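Local coordinates for protein signal recognition particle receptor subunit beta (Mus musculus, PDB 2FH5) that binds GTP with magnesium as the beta subunit of the signal recognition particle receptor, which directs nascent secretory proteins to the endoplasmic reticulum membrane, at residues Gly19-Leu22 with Leu23-Leu27; Phe69-Leu72 with Asp73-Ser77; Ser88-Phe91 with Gln92-Val95; Ala201-Gln204 with Asp205-Trp209. All coordinates share one frame; numbering follows the deposited sequence.

Interaction 1 (Gly19-Leu22 with Leu23-Leu27). With MG (magnesium ion), chain C; GTP (guanosine-5'-triphosphate), chain D.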
loop_
_atom_site.group_PDB
_atom_site.type_symbol
_atom_site.label_atom_id
_atom_site.label_comp_id
_atom_site.label_asym_id
_atom_site.label_seq_id
_atom_site.Cartn_x
_atom_site.Cartn_y
_atom_site.Cartn_z
ATOM N N GLY B 19 -0.733 1.525 6.315
ATOM C CA GLY B 19 0.698 1.325 6.147
ATOM C C GLY B 19 1.109 -0.069 5.697
ATOM O O GLY B 19 2.256 -0.467 5.893
ATOM N N LYS B 20 0.192 -0.811 5.090
ATOM C CA LYS B 20 0.486 -2.184 4.682
ATOM C C LYS B 20 1.635 -2.280 3.708
ATOM O O LYS B 20 2.541 -3.083 3.902
ATOM C CB LYS B 20 -0.760 -2.873 4.074
ATOM C CG LYS B 20 -1.957 -3.004 5.044
ATOM C CD LYS B 20 -3.233 -3.537 4.343
ATOM C CE LYS B 20 -3.726 -2.625 3.218
ATOM N NZ LYS B 20 -4.086 -1.255 3.674
ATOM N N THR B 21 1.618 -1.448 2.670
ATOM C CA THR B 21 2.672 -1.514 1.687
ATOM C C THR B 21 4.015 -1.067 2.220
ATOM O O THR B 21 5.020 -1.673 1.874
ATOM C CB THR B 21 2.304 -0.718 0.439
ATOM O OG1 THR B 21 1.095 -1.255 -0.080
ATOM C CG2 THR B 21 3.370 -0.880 -0.651
ATOM N N LEU B 22 4.046 -0.018 3.049
ATOM C CA LEU B 22 5.324 0.428 3.576
ATOM C C LEU B 22 5.915 -0.638 4.510
ATOM O O LEU B 22 7.109 -0.886 4.446
ATOM C CB LEU B 22 5.212 1.763 4.297
ATOM C CG LEU B 22 6.613 2.323 4.606
ATOM C CD1 LEU B 22 7.444 2.314 3.356
ATOM C CD2 LEU B 22 6.545 3.748 5.158
ATOM N N LEU B 23 5.095 -1.288 5.343
ATOM C CA LEU B 23 5.614 -2.342 6.225
ATOM C C LEU B 23 6.184 -3.453 5.370
ATOM O O LEU B 23 7.258 -3.965 5.637
ATOM C CB LEU B 23 4.514 -2.936 7.100
ATOM C CG LEU B 23 4.081 -2.136 8.317
ATOM C CD1 LEU B 23 2.965 -2.859 9.022
ATOM C CD2 LEU B 23 5.273 -1.962 9.236
ATOM N N PHE B 24 5.431 -3.824 4.343
ATOM C CA PHE B 24 5.808 -4.860 3.395
ATOM C C PHE B 24 7.208 -4.535 2.839
ATOM O O PHE B 24 8.082 -5.403 2.801
ATOM C CB PHE B 24 4.732 -4.884 2.297
ATOM C CG PHE B 24 4.982 -5.835 1.162
ATOM C CD1 PHE B 24 4.718 -7.186 1.290
ATOM C CD2 PHE B 24 5.353 -5.351 -0.091
ATOM C CE1 PHE B 24 4.805 -8.058 0.173
ATOM C CE2 PHE B 24 5.446 -6.210 -1.212
ATOM C CZ PHE B 24 5.167 -7.557 -1.076
ATOM N N VAL B 25 7.420 -3.284 2.434
ATOM C CA VAL B 25 8.705 -2.851 1.883
ATOM C C VAL B 25 9.816 -2.910 2.936
ATOM O O VAL B 25 10.896 -3.432 2.695
ATOM C CB VAL B 25 8.616 -1.398 1.326
ATOM C CG1 VAL B 25 10.005 -0.889 0.954
ATOM C CG2 VAL B 25 7.703 -1.367 0.110
ATOM N N ARG B 26 9.539 -2.349 4.097
ATOM C CA ARG B 26 10.476 -2.338 5.204
ATOM C C ARG B 26 10.945 -3.750 5.607
ATOM O O ARG B 26 12.101 -3.932 5.987
ATOM C CB ARG B 26 9.818 -1.686 6.409
ATOM C CG ARG B 26 10.778 -0.996 7.289
ATOM C CD ARG B 26 10.864 0.417 6.828
ATOM N NE ARG B 26 12.223 0.935 6.868
ATOM C CZ ARG B 26 12.527 2.203 6.621
ATOM N NH1 ARG B 26 11.551 3.064 6.333
ATOM N NH2 ARG B 26 13.799 2.594 6.623
ATOM N N LEU B 27 10.042 -4.732 5.535
ATOM C CA LEU B 27 10.357 -6.103 5.904
ATOM C C LEU B 27 11.227 -6.777 4.869
ATOM O O LEU B 27 12.071 -7.607 5.196
ATOM C CB LEU B 27 9.075 -6.939 6.082
ATOM C CG LEU B 27 8.299 -6.735 7.386
ATOM C CD1 LEU B 27 6.942 -7.384 7.307
ATOM C CD2 LEU B 27 9.084 -7.315 8.537
HETATM MG MG MG C . -0.877 -0.406 -0.257
HETATM P PG GTP D . -3.634 1.050 0.699
HETATM O O1G GTP D . -4.528 2.125 0.307
HETATM O O2G GTP D . -2.757 0.580 -0.415
HETATM O O3G GTP D . -4.427 -0.117 1.326
HETATM O O3B GTP D . -2.622 1.814 1.869
HETATM P PB GTP D . -1.465 1.162 2.631
HETATM O O1B GTP D . -1.950 0.584 3.920
HETATM O O2B GTP D . -0.681 0.145 1.824
HETATM O O3A GTP D . -0.615 2.472 2.967
HETATM P PA GTP D . 0.885 2.811 2.628
HETATM O O1A GTP D . 1.779 1.758 2.994
HETATM O O2A GTP D . 1.014 3.204 1.182
HETATM O "O5'" GTP D . 1.058 4.011 3.648
HETATM C "C5'" GTP D . 0.263 5.170 3.463
HETATM C "C4'" GTP D . 1.068 6.403 3.870
HETATM O "O4'" GTP D . 1.459 6.331 5.258
HETATM C "C3'" GTP D . 2.385 6.573 3.105
HETATM O "O3'" GTP D . 2.631 7.977 2.803
HETATM C "C2'" GTP D . 3.404 6.007 4.051
HETATM O "O2'" GTP D . 4.770 6.397 3.798
HETATM C "C1'" GTP D . 2.872 6.404 5.428
HETATM N N9 GTP D . 3.211 5.481 6.498
HETATM C C8 GTP D . 3.082 4.088 6.465
HETATM N N7 GTP D . 3.479 3.559 7.619
HETATM C C5 GTP D . 3.881 4.637 8.439
HETATM C C6 GTP D . 4.382 4.724 9.751
HETATM O O6 GTP D . 4.603 3.844 10.560
HETATM N N1 GTP D . 4.687 6.020 10.248
HETATM C C2 GTP D . 4.514 7.173 9.503
HETATM N N2 GTP D . 4.851 8.373 10.052
HETATM N N3 GTP D . 4.021 7.080 8.240
HETATM C C4 GTP D . 3.717 5.825 7.724
HETATM O O HOH W 1 -1.796 -2.229 0.230
HETATM O O HOH W 2 0.110 1.394 -0.639
#

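Interaction 2 (Phe69-Leu72 with Asp73-Ser77)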
loop_
_atom_site.group_PDB
_atom_site.type_symbol
_atom_site.label_atom_id
_atom_site.label_comp_id
_atom_site.label_asym_id
_atom_site.label_seq_id
_atom_site.Cartn_x
_atom_site.Cartn_y
_atom_site.Cartn_z
ATOM N N PHE B 69 -12.435 -7.312 0.437
ATOM C CA PHE B 69 -13.004 -8.650 0.648
ATOM C C PHE B 69 -12.837 -9.580 -0.535
ATOM O O PHE B 69 -12.586 -10.769 -0.364
ATOM C CB PHE B 69 -14.475 -8.541 1.033
ATOM C CG PHE B 69 -14.696 -7.707 2.242
ATOM C CD1 PHE B 69 -14.155 -8.094 3.473
ATOM C CD2 PHE B 69 -15.378 -6.496 2.151
ATOM C CE1 PHE B 69 -14.285 -7.281 4.603
ATOM C CE2 PHE B 69 -15.520 -5.667 3.274
ATOM C CZ PHE B 69 -14.971 -6.063 4.502
ATOM N N GLN B 70 -12.979 -9.045 -1.733
ATOM C CA GLN B 70 -12.802 -9.861 -2.915
ATOM C C GLN B 70 -11.428 -10.540 -2.821
ATOM O O GLN B 70 -11.312 -11.746 -3.037
ATOM C CB GLN B 70 -12.876 -8.982 -4.167
ATOM C CG GLN B 70 -12.810 -9.761 -5.469
ATOM C CD GLN B 70 -11.928 -9.089 -6.515
ATOM O OE1 GLN B 70 -12.066 -7.887 -6.792
ATOM N NE2 GLN B 70 -11.017 -9.867 -7.110
ATOM N N LEU B 71 -10.393 -9.773 -2.478
ATOM C CA LEU B 71 -9.043 -10.331 -2.367
ATOM C C LEU B 71 -8.745 -11.113 -1.095
ATOM O O LEU B 71 -7.920 -12.021 -1.139
ATOM C CB LEU B 71 -7.987 -9.245 -2.551
ATOM C CG LEU B 71 -7.778 -8.859 -4.020
ATOM C CD1 LEU B 71 -7.055 -7.531 -4.122
ATOM C CD2 LEU B 71 -7.008 -9.959 -4.702
ATOM N N LEU B 72 -9.377 -10.772 0.030
ATOM C CA LEU B 72 -9.153 -11.551 1.240
ATOM C C LEU B 72 -9.768 -12.939 0.980
ATOM O O LEU B 72 -9.170 -13.962 1.330
ATOM C CB LEU B 72 -9.801 -10.899 2.471
ATOM C CG LEU B 72 -9.751 -11.674 3.813
ATOM C CD1 LEU B 72 -8.322 -12.004 4.235
ATOM C CD2 LEU B 72 -10.401 -10.847 4.888
ATOM N N ASP B 73 -10.950 -12.976 0.357
ATOM C CA ASP B 73 -11.594 -14.258 0.033
ATOM C C ASP B 73 -10.677 -15.096 -0.851
ATOM O O ASP B 73 -10.536 -16.301 -0.642
ATOM C CB ASP B 73 -12.896 -14.078 -0.753
ATOM C CG ASP B 73 -14.020 -13.485 0.078
ATOM O OD1 ASP B 73 -14.051 -13.728 1.311
ATOM O OD2 ASP B 73 -14.888 -12.790 -0.518
ATOM N N ARG B 74 -10.058 -14.461 -1.846
ATOM C CA ARG B 74 -9.192 -15.182 -2.767
ATOM C C ARG B 74 -7.949 -15.802 -2.133
ATOM O O ARG B 74 -7.535 -16.885 -2.528
ATOM C CB ARG B 74 -8.766 -14.273 -3.929
ATOM C CG ARG B 74 -7.894 -14.986 -4.946
ATOM C CD ARG B 74 -7.143 -14.049 -5.869
ATOM N NE ARG B 74 -8.022 -13.349 -6.796
ATOM C CZ ARG B 74 -7.590 -12.607 -7.813
ATOM N NH1 ARG B 74 -6.282 -12.474 -8.035
ATOM N NH2 ARG B 74 -8.464 -11.989 -8.603
ATOM N N PHE B 75 -7.363 -15.139 -1.142
ATOM C CA PHE B 75 -6.150 -15.655 -0.524
ATOM C C PHE B 75 -6.278 -16.254 0.875
ATOM O O PHE B 75 -5.306 -16.837 1.371
ATOM C CB PHE B 75 -5.089 -14.545 -0.452
ATOM C CG PHE B 75 -4.566 -14.100 -1.793
ATOM C CD1 PHE B 75 -3.731 -14.931 -2.549
ATOM C CD2 PHE B 75 -4.923 -12.855 -2.318
ATOM C CE1 PHE B 75 -3.263 -14.522 -3.818
ATOM C CE2 PHE B 75 -4.462 -12.447 -3.576
ATOM C CZ PHE B 75 -3.631 -13.284 -4.321
ATOM N N LYS B 76 -7.433 -16.116 1.528
ATOM C CA LYS B 76 -7.549 -16.612 2.899
ATOM C C LYS B 76 -7.193 -18.074 3.154
ATOM O O LYS B 76 -6.478 -18.370 4.120
ATOM C CB LYS B 76 -8.936 -16.310 3.481
ATOM C CG LYS B 76 -10.096 -16.905 2.734
ATOM C CD LYS B 76 -11.408 -16.522 3.388
ATOM C CE LYS B 76 -12.590 -17.079 2.614
ATOM N NZ LYS B 76 -13.900 -16.632 3.186
ATOM N N SER B 77 -7.652 -18.989 2.300
ATOM C CA SER B 77 -7.347 -20.404 2.518
ATOM C C SER B 77 -5.848 -20.735 2.436
ATOM O O SER B 77 -5.431 -21.800 2.891
ATOM C CB SER B 77 -8.138 -21.282 1.543
ATOM O OG SER B 77 -7.678 -21.118 0.214
#

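Interaction 3 (Ser88-Phe91 with Gln92-Val95)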
loop_
_atom_site.group_PDB
_atom_site.type_symbol
_atom_site.label_atom_id
_atom_site.label_comp_id
_atom_site.label_asym_id
_atom_site.label_seq_id
_atom_site.Cartn_x
_atom_site.Cartn_y
_atom_site.Cartn_z
ATOM N N SER B 88 -2.249 3.827 14.032
ATOM C CA SER B 88 -2.439 4.192 15.433
ATOM C C SER B 88 -2.687 5.680 15.717
ATOM O O SER B 88 -3.286 6.044 16.736
ATOM C CB SER B 88 -1.248 3.679 16.226
ATOM O OG SER B 88 -1.096 2.285 15.981
ATOM N N ALA B 89 -2.253 6.533 14.798
ATOM C CA ALA B 89 -2.419 7.984 14.939
ATOM C C ALA B 89 -3.800 8.450 14.508
ATOM O O ALA B 89 -4.299 9.440 15.011
ATOM C CB ALA B 89 -1.345 8.722 14.114
ATOM N N ALA B 90 -4.414 7.748 13.561
ATOM C CA ALA B 90 -5.739 8.131 13.086
ATOM C C ALA B 90 -6.821 7.248 13.719
ATOM O O ALA B 90 -8.017 7.387 13.414
ATOM C CB ALA B 90 -5.806 8.016 11.554
ATOM N N PHE B 91 -6.398 6.354 14.603
ATOM C CA PHE B 91 -7.313 5.433 15.232
ATOM C C PHE B 91 -8.585 6.063 15.815
ATOM O O PHE B 91 -9.690 5.578 15.553
ATOM C CB PHE B 91 -6.579 4.628 16.296
ATOM C CG PHE B 91 -7.401 3.535 16.871
ATOM C CD1 PHE B 91 -7.767 2.447 16.090
ATOM C CD2 PHE B 91 -7.895 3.629 18.166
ATOM C CE1 PHE B 91 -8.622 1.473 16.586
ATOM C CE2 PHE B 91 -8.753 2.653 18.672
ATOM C CZ PHE B 91 -9.117 1.576 17.879
ATOM N N GLN B 92 -8.442 7.143 16.582
ATOM C CA GLN B 92 -9.599 7.798 17.194
ATOM C C GLN B 92 -10.741 8.122 16.226
ATOM O O GLN B 92 -11.914 7.925 16.561
ATOM C CB GLN B 92 -9.177 9.080 17.918
ATOM C CG GLN B 92 -8.133 8.851 18.997
ATOM C CD GLN B 92 -8.689 8.173 20.257
ATOM O OE1 GLN B 92 -9.431 7.180 20.182
ATOM N NE2 GLN B 92 -8.309 8.704 21.426
ATOM N N ARG B 93 -10.426 8.625 15.039
ATOM C CA ARG B 93 -11.503 8.943 14.116
ATOM C C ARG B 93 -11.948 7.751 13.281
ATOM O O ARG B 93 -13.100 7.667 12.865
ATOM C CB ARG B 93 -11.119 10.124 13.211
ATOM C CG ARG B 93 -9.718 10.086 12.623
ATOM C CD ARG B 93 -9.554 11.141 11.515
ATOM N NE ARG B 93 -9.895 10.620 10.186
ATOM C CZ ARG B 93 -8.994 10.217 9.293
ATOM N NH1 ARG B 93 -7.700 10.286 9.589
ATOM N NH2 ARG B 93 -9.378 9.732 8.115
ATOM N N GLU B 94 -11.052 6.790 13.092
ATOM C CA GLU B 94 -11.356 5.628 12.262
ATOM C C GLU B 94 -11.851 4.370 12.960
ATOM O O GLU B 94 -12.194 3.398 12.284
ATOM C CB GLU B 94 -10.116 5.292 11.428
ATOM C CG GLU B 94 -9.719 6.389 10.434
ATOM C CD GLU B 94 -8.333 6.172 9.873
ATOM O OE1 GLU B 94 -7.693 5.153 10.224
ATOM O OE2 GLU B 94 -7.872 7.019 9.089
ATOM N N VAL B 95 -11.914 4.393 14.294
ATOM C CA VAL B 95 -12.324 3.217 15.086
ATOM C C VAL B 95 -13.411 2.337 14.518
ATOM O O VAL B 95 -13.261 1.120 14.450
ATOM C CB VAL B 95 -12.832 3.562 16.510
ATOM C CG1 VAL B 95 -12.548 2.387 17.415
ATOM C CG2 VAL B 95 -12.206 4.839 17.031
#

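Interaction 4 (Ala201-Gln204 with Asp205-Trp209)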
loop_
_atom_site.group_PDB
_atom_site.type_symbol
_atom_site.label_atom_id
_atom_site.label_comp_id
_atom_site.label_asym_id
_atom_site.label_seq_id
_atom_site.Cartn_x
_atom_site.Cartn_y
_atom_site.Cartn_z
ATOM N N ALA B 201 13.384 1.906 10.429
ATOM C CA ALA B 201 12.111 1.788 11.124
ATOM C C ALA B 201 12.191 0.956 12.409
ATOM O O ALA B 201 13.252 0.444 12.786
ATOM C CB ALA B 201 11.069 1.188 10.176
ATOM N N ASP B 202 11.046 0.847 13.077
ATOM C CA ASP B 202 10.911 0.082 14.305
ATOM C C ASP B 202 9.947 -1.073 14.066
ATOM O O ASP B 202 8.764 -0.983 14.382
ATOM C CB ASP B 202 10.399 0.980 15.437
ATOM C CG ASP B 202 10.062 0.191 16.701
ATOM O OD1 ASP B 202 10.741 -0.834 16.985
ATOM O OD2 ASP B 202 9.117 0.607 17.413
ATOM N N ILE B 203 10.461 -2.160 13.501
ATOM C CA ILE B 203 9.643 -3.328 13.217
ATOM C C ILE B 203 10.209 -4.593 13.865
ATOM O O ILE B 203 9.947 -5.711 13.410
ATOM C CB ILE B 203 9.499 -3.545 11.669
ATOM C CG1 ILE B 203 10.877 -3.659 11.003
ATOM C CG2 ILE B 203 8.751 -2.377 11.045
ATOM C CD1 ILE B 203 10.818 -4.273 9.598
ATOM N N GLN B 204 10.980 -4.408 14.935
ATOM C CA GLN B 204 11.600 -5.519 15.668
ATOM C C GLN B 204 10.598 -6.563 16.152
ATOM O O GLN B 204 10.744 -7.759 15.882
ATOM C CB GLN B 204 12.370 -4.972 16.866
ATOM C CG GLN B 204 13.670 -4.287 16.495
ATOM C CD GLN B 204 14.737 -5.283 16.061
ATOM O OE1 GLN B 204 15.209 -6.094 16.868
ATOM N NE2 GLN B 204 15.116 -5.236 14.780
ATOM N N ASP B 205 9.579 -6.109 16.872
ATOM C CA ASP B 205 8.562 -7.022 17.380
ATOM C C ASP B 205 7.846 -7.774 16.279
ATOM O O ASP B 205 7.583 -8.972 16.421
ATOM C CB ASP B 205 7.542 -6.269 18.225
ATOM C CG ASP B 205 8.122 -5.794 19.533
ATOM O OD1 ASP B 205 9.145 -6.384 19.955
ATOM O OD2 ASP B 205 7.556 -4.855 20.140
ATOM N N LEU B 206 7.538 -7.066 15.189
ATOM C CA LEU B 206 6.846 -7.656 14.043
ATOM C C LEU B 206 7.673 -8.770 13.404
ATOM O O LEU B 206 7.145 -9.832 13.073
ATOM C CB LEU B 206 6.535 -6.567 13.012
ATOM C CG LEU B 206 5.905 -6.992 11.682
ATOM C CD1 LEU B 206 4.514 -7.515 11.936
ATOM C CD2 LEU B 206 5.863 -5.794 10.730
ATOM N N GLU B 207 8.967 -8.527 13.222
ATOM C CA GLU B 207 9.843 -9.553 12.653
ATOM C C GLU B 207 9.984 -10.696 13.670
ATOM O O GLU B 207 10.135 -11.853 13.289
ATOM C CB GLU B 207 11.219 -8.978 12.305
ATOM C CG GLU B 207 11.169 -7.808 11.332
ATOM C CD GLU B 207 12.535 -7.415 10.778
ATOM O OE1 GLU B 207 12.983 -8.038 9.787
ATOM O OE2 GLU B 207 13.159 -6.486 11.341
ATOM N N LYS B 208 9.932 -10.376 14.963
ATOM C CA LYS B 208 10.009 -11.419 15.978
ATOM C C LYS B 208 8.781 -12.316 15.822
ATOM O O LYS B 208 8.915 -13.529 15.684
ATOM C CB LYS B 208 10.045 -10.819 17.390
ATOM C CG LYS B 208 11.323 -11.150 18.170
ATOM C CD LYS B 208 11.284 -10.648 19.632
ATOM C CE LYS B 208 12.627 -10.895 20.362
ATOM N NZ LYS B 208 12.679 -10.408 21.784
ATOM N N TRP B 209 7.589 -11.716 15.818
ATOM C CA TRP B 209 6.339 -12.474 15.665
ATOM C C TRP B 209 6.314 -13.273 14.370
ATOM O O TRP B 209 5.920 -14.438 14.361
ATOM C CB TRP B 209 5.134 -11.533 15.691
ATOM C CG TRP B 209 3.785 -12.217 15.560
ATOM C CD1 TRP B 209 3.024 -12.730 16.567
ATOM C CD2 TRP B 209 3.025 -12.403 14.351
ATOM N NE1 TRP B 209 1.835 -13.216 16.068
ATOM C CE2 TRP B 209 1.811 -13.025 14.714
ATOM C CE3 TRP B 209 3.254 -12.094 13.003
ATOM C CZ2 TRP B 209 0.821 -13.344 13.770
ATOM C CZ3 TRP B 209 2.266 -12.413 12.063
ATOM C CH2 TRP B 209 1.069 -13.030 12.455
#

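Interaction 1 (Gly19-Leu22 with Leu23-Leu27)
GTP O1B is gripped by three donors from the P-loop (Walker A) and its helix: the backbone N of G19, the backbone N of K20, and K20 NZ, which lies 2.8 Å from O1B. The lysine chain is extended at its second torsion and then bent at the next two (both -61°), curling over the phosphates so that NZ also meets the gamma-phosphate oxygen O3G at 2.6 Å. An alanine in place of K20 would probably leave O3G without this charged partner and take one of the donors from O1B, while the main-chain amides at both positions stay. The next two amides carry on the pattern: T21 N donates to GTP O2B, and L22 N lies 2.9 Å from GTP O1A, to which it donates. T21 OG1 binds magnesium at 2.1 Å and is also hydrogen-bonded to D60 OD2, while S38 completes the metal site together with two phosphate oxygens and two waters. Behind the phosphates, the carbonyls are taken up by regular helical bonds, from L23 N to G19 O (3.0 Å) through to R26 N to L22 O (2.9 Å, 172°). V25 CG2 lies against T21 O at 3.2 Å. This part of helix 20-29 is buried: K20 and L23 touch V85 of strand 79-87, F24 and L27 reach strand 55-60, and L27 packs on helix 204-213.

Interaction 2 (Phe69-Leu72 with Asp73-Ser77)
Helix 65-75, which follows the DxxG segment of this P-loop GTPase fold (D60 to G63), joins F69-L72 to D73-K76 through main-chain bonds and side-chain packing on one flank. D73 N donates to F69 O at 2.8 Å, and the next amides, R74 N and F75 N, reach Q70 O and L71 O in longer bonds. The end of L71 serves two neighbours. Its CD2 methyl lies alongside the F75 ring, 3.7 Å from CE2, and also sits over one face of the R74 guanidinium, offset toward its rim. R74 in turn lays its CD over a face of the F75 ring, 3.8 Å above the plane and likewise displaced toward the rim, so that L71, R74 and F75 pack against one another. The R74 chain, with CG opposite the backbone N (chi1 -178°), runs beside Q70; Q70 NE2 and R74 NH2 are 3.6 Å apart, with amide and guanidinium planes turned 51° from each other. On another flank, D73 OD1 and K76 NZ form a long salt bridge, 3.5 Å apart, whose hydrogen bond is weak. Buried L72 faces the body of the domain, touching L11 of strand 9-13 and V105 of helix 91-110, while the F69 ring meets that of F101 nearly at right angles. Further along, K76 N donates to L72 O at 2.8 Å, and K76 CB rests 3.2 Å from the same oxygen.

Interaction 3 (Ser88-Phe91 with Gln92-Val95)
A90 and F91 lead from strand 79-87 into the first turn of helix 91-110 of the P-loop GTPase fold, and their carbonyls meet R93, E94 and V95. A90 O takes two donors: E94 N at 3.1 Å, approaching nearly head-on to the carbonyl, and R93 N in a weak bond. F91 O receives V95 N at 2.8 Å, but the N-H is poorly directed (122°) and the bond is weak. Ahead of the turn, D87 OD1 accepts A90 N, while S88 OG is hydrogen-bonded to N123 O, which ties this loop to the GTP-binding segment N123-D126. At the surface, R93 NH2 and E94 OE2 form a salt bridge held by charge, the carboxylate oxygen standing off the guanidinium plane where the N-H groups do not aim. The methyl of A90 lies close to both, 3.4 Å from E94 OE2 and 3.5 Å from R93 NH1. R93 CG sits between its backbone N and carbonyl carbon (chi1 44°), bringing the chain back toward A90. The buried F91 ring is shared with helix 133-150, where it touches I136 and L140; on its own helix, F91 CZ meets V95 CG1 at 3.6 Å.

Interaction 4 (Ala201-Gln204 with Asp205-Trp209)
I203 and E207 meet side chain to side chain one turn apart: E207 OE2 lies 3.6 Å from I203 CG1, and E207 CD 3.8 Å from I203 CD1. I203 turns CG1 in over its own main chain (chi1 56°), from where CG1 and, with chi2 extended, CD1 cross the glutamate's carboxylate end at a slant. The same pair is bonded through the main chain, E207 N to I203 O at 3.0 Å and close to straight (162°), and K208 N follows with Q204 O at 2.9 Å. Q204 NE2 stands 4.1 Å from E207 OE2, its amide almost perpendicular to the carboxylate. The other carboxylate oxygen, E207 OE1, is fixed by a hydrogen bond to Y46 OH of strand 42-47. An alanine in place of E207 would probably leave the Y46 hydroxyl without this partner and remove part of the packing against I203 CG1 and CD1. Further out, I203 packs on L23 and L27 of helix 20-29, while L206 and W209 lie on L119 of strand 117-123, and W209 also touches strands 79-87 and 184-188. I203 occupies the N-cap position of helix 204-213, following the loop that bears A191, whose backbone N binds GTP; this is the C-terminal helix packing on the sheet, as in P-loop GTPases of the Ras type.

Overall arrangement
From the N terminus the four contacts come in series, none nesting in or crossing another, and each joins consecutive residues rather than closing a long loop. Interaction 1 runs from the phosphate-binding loop into helix 20-29; interaction 2 lies on helix 65-75, ahead of strand 79-87; interaction 3 turns from that strand into helix 91-110; interaction 4 starts the final helix. Interactions 1 and 4 touch directly: R26 CD meets A201 CB at 3.4 Å and L27 CD2 meets E207 CG at 3.5 Å, so the first and last helices pack together. Interactions 2 and 4 lie on opposite sides of the chain centre, their centres about 25 Å apart.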